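Local coordinates for ECXA (Escherichia coli, PDB 4L63), which is probably a zinc-dependent metallopeptidase of the metzincin type, with a bound zinc ion at the site expected for catalysis, at residues G138-N143 with D206-L211; R190-A195 with L253-A258. All coordinates share one frame; numbering follows the deposited sequence. Where two conformers were deposited one is given.

Interaction 1: G138-N143 with D206-L211; sequences GAIPAN and DYIDRL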
loop_
_atom_site.group_PDB
_atom_site.type_symbol
_atom_site.label_atom_id
_atom_site.label_comp_id
_atom_site.label_asym_id
_atom_site.label_seq_id
_atom_site.Cartn_x
_atom_site.Cartn_y
_atom_site.Cartn_z
ATOM N N GLY A 138 10.476 24.908 19.821
ATOM C CA GLY A 138 11.365 24.902 18.676
ATOM C C GLY A 138 10.659 24.608 17.368
ATOM O O GLY A 138 11.291 24.181 16.400
ATOM N N ALA A 139 9.349 24.836 17.337
ATOM C CA ALA A 139 8.569 24.644 16.119
ATOM C C ALA A 139 8.857 25.755 15.113
ATOM O O ALA A 139 8.731 25.563 13.903
ATOM C CB ALA A 139 7.087 24.587 16.442
ATOM N N ILE A 140 9.241 26.919 15.626
ATOM C CA ILE A 140 9.645 28.038 14.787
ATOM C C ILE A 140 11.006 28.538 15.259
ATOM O O ILE A 140 11.300 28.491 16.454
ATOM C CB ILE A 140 8.622 29.195 14.824
ATOM C CG1 ILE A 140 8.272 29.565 16.269
ATOM C CG2 ILE A 140 7.363 28.827 14.047
ATOM C CD1 ILE A 140 7.318 30.738 16.389
ATOM N N PRO A 141 11.846 29.011 14.326
ATOM C CA PRO A 141 13.176 29.483 14.727
ATOM C C PRO A 141 13.092 30.711 15.630
ATOM O O PRO A 141 12.335 31.635 15.331
ATOM C CB PRO A 141 13.845 29.823 13.391
ATOM C CG PRO A 141 12.710 30.108 12.462
ATOM C CD PRO A 141 11.609 29.181 12.882
ATOM N N ALA A 142 13.857 30.716 16.721
ATOM C CA ALA A 142 13.907 31.865 17.626
ATOM C C ALA A 142 14.360 33.114 16.873
ATOM O O ALA A 142 14.162 34.241 17.326
ATOM C CB ALA A 142 14.835 31.582 18.799
ATOM N N ASN A 143 14.969 32.882 15.714
ATOM C CA ASN A 143 15.391 33.926 14.792
ATOM C C ASN A 143 14.251 34.819 14.294
ATOM O O ASN A 143 14.412 36.035 14.189
ATOM C CB ASN A 143 16.088 33.279 13.592
ATOM C CG ASN A 143 16.786 34.286 12.706
ATOM O OD1 ASN A 143 17.013 35.429 13.101
ATOM N ND2 ASN A 143 17.130 33.865 11.494
ATOM N N ASP A 206 -2.142 21.969 15.729
ATOM C CA ASP A 206 -1.400 23.130 15.258
ATOM C C ASP A 206 -0.477 22.674 14.139
ATOM O O ASP A 206 0.484 21.931 14.377
ATOM C CB ASP A 206 -0.591 23.788 16.373
ATOM C CG ASP A 206 0.184 25.003 15.886
ATOM O OD1 ASP A 206 -0.449 26.024 15.537
ATOM O OD2 ASP A 206 1.428 24.923 15.819
ATOM N N TYR A 207 -0.785 23.110 12.921
ATOM C CA TYR A 207 -0.059 22.691 11.725
ATOM C C TYR A 207 1.448 22.919 11.840
ATOM O O TYR A 207 2.244 22.069 11.439
ATOM C CB TYR A 207 -0.602 23.430 10.500
ATOM C CG TYR A 207 0.188 23.184 9.233
ATOM C CD1 TYR A 207 0.111 21.962 8.565
ATOM C CD2 TYR A 207 1.015 24.169 8.706
ATOM C CE1 TYR A 207 0.835 21.735 7.408
ATOM C CE2 TYR A 207 1.740 23.952 7.551
ATOM C CZ TYR A 207 1.647 22.735 6.905
ATOM O OH TYR A 207 2.367 22.518 5.753
ATOM N N ILE A 208 1.836 24.067 12.383
ATOM C CA ILE A 208 3.253 24.398 12.495
ATOM C C ILE A 208 3.966 23.408 13.400
ATOM O O ILE A 208 5.039 22.897 13.069
ATOM C CB ILE A 208 3.470 25.815 13.043
ATOM C CG1 ILE A 208 2.837 26.846 12.113
ATOM C CG2 ILE A 208 4.960 26.091 13.212
ATOM C CD1 ILE A 208 3.108 28.279 12.528
ATOM N N ASP A 209 3.355 23.143 14.551
ATOM C CA ASP A 209 3.900 22.199 15.512
ATOM C C ASP A 209 3.993 20.789 14.923
ATOM O O ASP A 209 4.990 20.100 15.112
ATOM C CB ASP A 209 3.048 22.188 16.781
ATOM C CG ASP A 209 3.736 21.490 17.936
ATOM O OD1 ASP A 209 4.937 21.756 18.167
ATOM O OD2 ASP A 209 3.075 20.675 18.614
ATOM N N ARG A 210 2.954 20.359 14.211
ATOM C CA ARG A 210 2.983 19.040 13.591
ATOM C C ARG A 210 4.017 18.990 12.467
ATOM O O ARG A 210 4.707 17.984 12.300
ATOM C CB ARG A 210 1.599 18.644 13.058
ATOM C CG ARG A 210 0.505 18.605 14.123
ATOM C CD ARG A 210 0.999 17.924 15.390
ATOM N NE ARG A 210 1.414 16.547 15.145
ATOM C CZ ARG A 210 2.215 15.855 15.948
ATOM N NH1 ARG A 210 2.709 16.420 17.046
ATOM N NH2 ARG A 210 2.538 14.604 15.645
ATOM N N LEU A 211 4.130 20.077 11.708
ATOM C CA LEU A 211 5.085 20.129 10.605
ATOM C C LEU A 211 6.514 20.093 11.137
ATOM O O LEU A 211 7.380 19.412 10.582
ATOM C CB LEU A 211 4.867 21.383 9.753
ATOM C CG LEU A 211 5.761 21.490 8.515
ATOM C CD1 LEU A 211 5.609 20.249 7.650
ATOM C CD2 LEU A 211 5.457 22.749 7.718
#

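Interaction 2: R190-A195 with L253-A258; sequences RLLNQA and LGLGLA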
loop_
_atom_site.group_PDB
_atom_site.type_symbol
_atom_site.label_atom_id
_atom_site.label_comp_id
_atom_site.label_asym_id
_atom_site.label_seq_id
_atom_site.Cartn_x
_atom_site.Cartn_y
_atom_site.Cartn_z
ATOM N N ARG A 190 -1.170 5.497 2.822
ATOM C CA ARG A 190 -0.463 5.319 4.084
ATOM C C ARG A 190 0.953 4.810 3.887
ATOM O O ARG A 190 1.782 4.924 4.789
ATOM C CB ARG A 190 -1.224 4.352 4.987
ATOM C CG ARG A 190 -2.534 4.932 5.503
ATOM C CD ARG A 190 -3.375 3.832 6.114
ATOM N NE ARG A 190 -3.777 2.869 5.094
ATOM C CZ ARG A 190 -4.674 1.911 5.294
ATOM N NH1 ARG A 190 -5.261 1.795 6.477
ATOM N NH2 ARG A 190 -4.987 1.077 4.312
ATOM N N LEU A 191 1.233 4.252 2.713
ATOM C CA LEU A 191 2.557 3.639 2.477
ATOM C C LEU A 191 3.688 4.623 2.189
ATOM O O LEU A 191 4.857 4.276 2.336
ATOM C CB LEU A 191 2.463 2.629 1.330
ATOM C CG LEU A 191 1.719 1.334 1.677
ATOM C CD1 LEU A 191 1.433 0.516 0.414
ATOM C CD2 LEU A 191 2.551 0.505 2.650
ATOM N N LEU A 192 3.362 5.844 1.783
ATOM C CA LEU A 192 4.422 6.808 1.443
ATOM C C LEU A 192 4.544 7.880 2.524
ATOM O O LEU A 192 3.576 8.590 2.807
ATOM C CB LEU A 192 4.146 7.453 0.076
ATOM C CG LEU A 192 4.228 6.514 -1.135
ATOM C CD1 LEU A 192 3.768 7.206 -2.430
ATOM C CD2 LEU A 192 5.621 5.960 -1.315
ATOM N N ASN A 193 5.719 7.990 3.146
ATOM C CA ASN A 193 5.902 9.015 4.169
ATOM C C ASN A 193 5.873 10.401 3.525
ATOM O O ASN A 193 6.208 10.558 2.347
ATOM C CB ASN A 193 7.205 8.814 4.953
ATOM C CG ASN A 193 7.273 9.697 6.206
ATOM O OD1 ASN A 193 6.255 9.958 6.861
ATOM N ND2 ASN A 193 8.471 10.165 6.533
ATOM N N GLN A 194 5.442 11.393 4.301
ATOM C CA GLN A 194 5.172 12.734 3.798
ATOM C C GLN A 194 4.856 13.661 4.976
ATOM O O GLN A 194 4.644 13.204 6.106
ATOM C CB GLN A 194 4.000 12.726 2.808
ATOM C CG GLN A 194 2.764 11.994 3.332
ATOM C CD GLN A 194 1.649 11.892 2.307
ATOM O OE1 GLN A 194 0.919 12.858 2.053
ATOM N NE2 GLN A 194 1.534 10.726 1.681
ATOM N N ALA A 195 4.803 14.957 4.706
ATOM C CA ALA A 195 4.464 15.944 5.731
ATOM C C ALA A 195 2.994 15.833 6.128
ATOM O O ALA A 195 2.184 15.315 5.362
ATOM C CB ALA A 195 4.774 17.349 5.226
ATOM N N LEU A 253 -2.365 2.538 -4.001
ATOM C CA LEU A 253 -2.652 1.148 -3.649
ATOM C C LEU A 253 -1.859 0.180 -4.522
ATOM O O LEU A 253 -1.623 -0.964 -4.131
ATOM C CB LEU A 253 -4.148 0.840 -3.767
ATOM C CG LEU A 253 -4.560 -0.492 -3.125
ATOM C CD1 LEU A 253 -4.106 -0.529 -1.676
ATOM C CD2 LEU A 253 -6.080 -0.694 -3.228
ATOM N N GLY A 254 -1.425 0.651 -5.688
ATOM C CA GLY A 254 -0.554 -0.136 -6.549
ATOM C C GLY A 254 0.665 -0.665 -5.799
ATOM O O GLY A 254 1.197 -1.734 -6.122
ATOM N N LEU A 255 1.109 0.084 -4.792
ATOM C CA LEU A 255 2.310 -0.287 -4.023
ATOM C C LEU A 255 2.122 -1.604 -3.273
ATOM O O LEU A 255 3.098 -2.274 -2.935
ATOM C CB LEU A 255 2.680 0.818 -3.032
ATOM C CG LEU A 255 3.314 2.074 -3.630
ATOM C CD1 LEU A 255 3.451 3.148 -2.562
ATOM C CD2 LEU A 255 4.677 1.705 -4.178
ATOM N N GLY A 256 0.862 -1.961 -3.024
ATOM C CA GLY A 256 0.519 -3.223 -2.402
ATOM C C GLY A 256 1.027 -4.427 -3.178
ATOM O O GLY A 256 1.299 -5.471 -2.589
ATOM N N LEU A 257 1.183 -4.286 -4.494
ATOM C CA LEU A 257 1.708 -5.389 -5.301
ATOM C C LEU A 257 3.148 -5.717 -4.917
ATOM O O LEU A 257 3.637 -6.817 -5.193
ATOM C CB LEU A 257 1.638 -5.062 -6.801
ATOM C CG LEU A 257 0.313 -5.297 -7.554
ATOM C CD1 LEU A 257 -0.098 -6.762 -7.530
ATOM C CD2 LEU A 257 -0.786 -4.421 -6.999
ATOM N N ALA A 258 3.839 -4.766 -4.294
ATOM C CA ALA A 258 5.248 -4.985 -3.967
ATOM C C ALA A 258 5.384 -5.777 -2.674
ATOM O O ALA A 258 6.488 -5.951 -2.160
ATOM C CB ALA A 258 5.996 -3.653 -3.868
#

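Interaction 1: G138-N143 with D206-L211
Two isoleucine methyl groups and one alanine methyl group join these segments. Ile140 CG2 lies 3.7 Å from Ile208 CG2, the two branched chains crossing at a slant. With Ile208 CG1 beside the backbone N (chi1 -61°), CG2 is the branch anti to that N, and it is CG2 that meets the loop. The same CG2 also rests 3.9 Å from Ala139 O, near a backbone oxygen as well as a side chain. Ala139 CB sits beside Asp209, the next helix residue after Ile208, 4.1 Å from its CA and 4.0 Å from its OD1. No hydrogen bond spans the two segments; the contact is one of van der Waals packing.

Each segment is set by a helix end. Gly138, with positive phi, closes helix 131-137 in a Schellman motif and sends the chain on to Ala139. On the other side Asp206 is the N-cap of helix 207-215: its OD2 accepts from Asp209 N at 2.9 Å, the donor lying above the carboxylate plane. Further out, Leu134 touches Ala139, Ile140 and Ile208, while Leu152 and Ile156 of helix 146-165 cover Ile208. That helix carries the HExxH zinc motif, and the side chain of Ile208 is about 11 Å from that of His160. The arrangement is a buried helix-to-loop contact behind the zinc-binding HExxH helix, consistent with a metzincin fold.

Interaction 2: R190-A195 with L253-A258
Leu192, one of the two leucines that meet Leu255, has a carbonyl oxygen held from two sources. Gln194 NE2 donates to Leu192 O over 3.2 Å in a nearly straight bond (167° at the hydrogen) that runs in the plane of the Gln194 amide but reaches the oxygen tilted from the carbonyl plane. Lys10 NZ adds a weak bond to the same oxygen and a hydrogen bond to Arg190 O, and Gln194 NE2 also donates to Asn229 OD1. These bonds probably help set the course of the loop behind its leucines.

In front of them the side-chain contact is aliphatic. Leu255 CD1 meets Leu192 CG at 3.7 Å and Leu192 CD2 at 3.8 Å, the two side chains crossing at about a right angle. Leu191 instead runs alongside Leu255 in the opposite direction, each chain's methyl facing the other's root: Leu191 CD1 is 3.7 Å from Leu255 CB, and Leu255 CD1 is 4.0 Å from Leu191 CB. Leu255 takes its place with CG beside the backbone N (chi1 -74°), projecting from the 3-10 turns of 253-258. No hydrogen bond runs between the segments, each bonding within itself or to other parts of the chain. The join therefore depends on hydrophobic fit, among leucines that also meet polar and aromatic side chains and backbone of neighbouring chains, so the contact borders subunit interfaces.

Both contacts are apolar and lack a hydrogen bond across their segments, and they show similar aliphatic chemistry used in two settings. Interaction 1 lies in the interior, methyl against methyl, under cover of helices from the same chain, near the helix that bears two of the three zinc ligands. Interaction 2 is only partly buried and joins a loop to the 3-10 turns near the C-terminus, and other protein chains of the six-chain assembly complete its surroundings; it lies away from the zinc site. Their centres are 27 Å apart, but the two are joined: Leu211 CD1, on the helix of interaction 1, packs 3.9 Å from Ala195 CB, at the end of the loop of interaction 2.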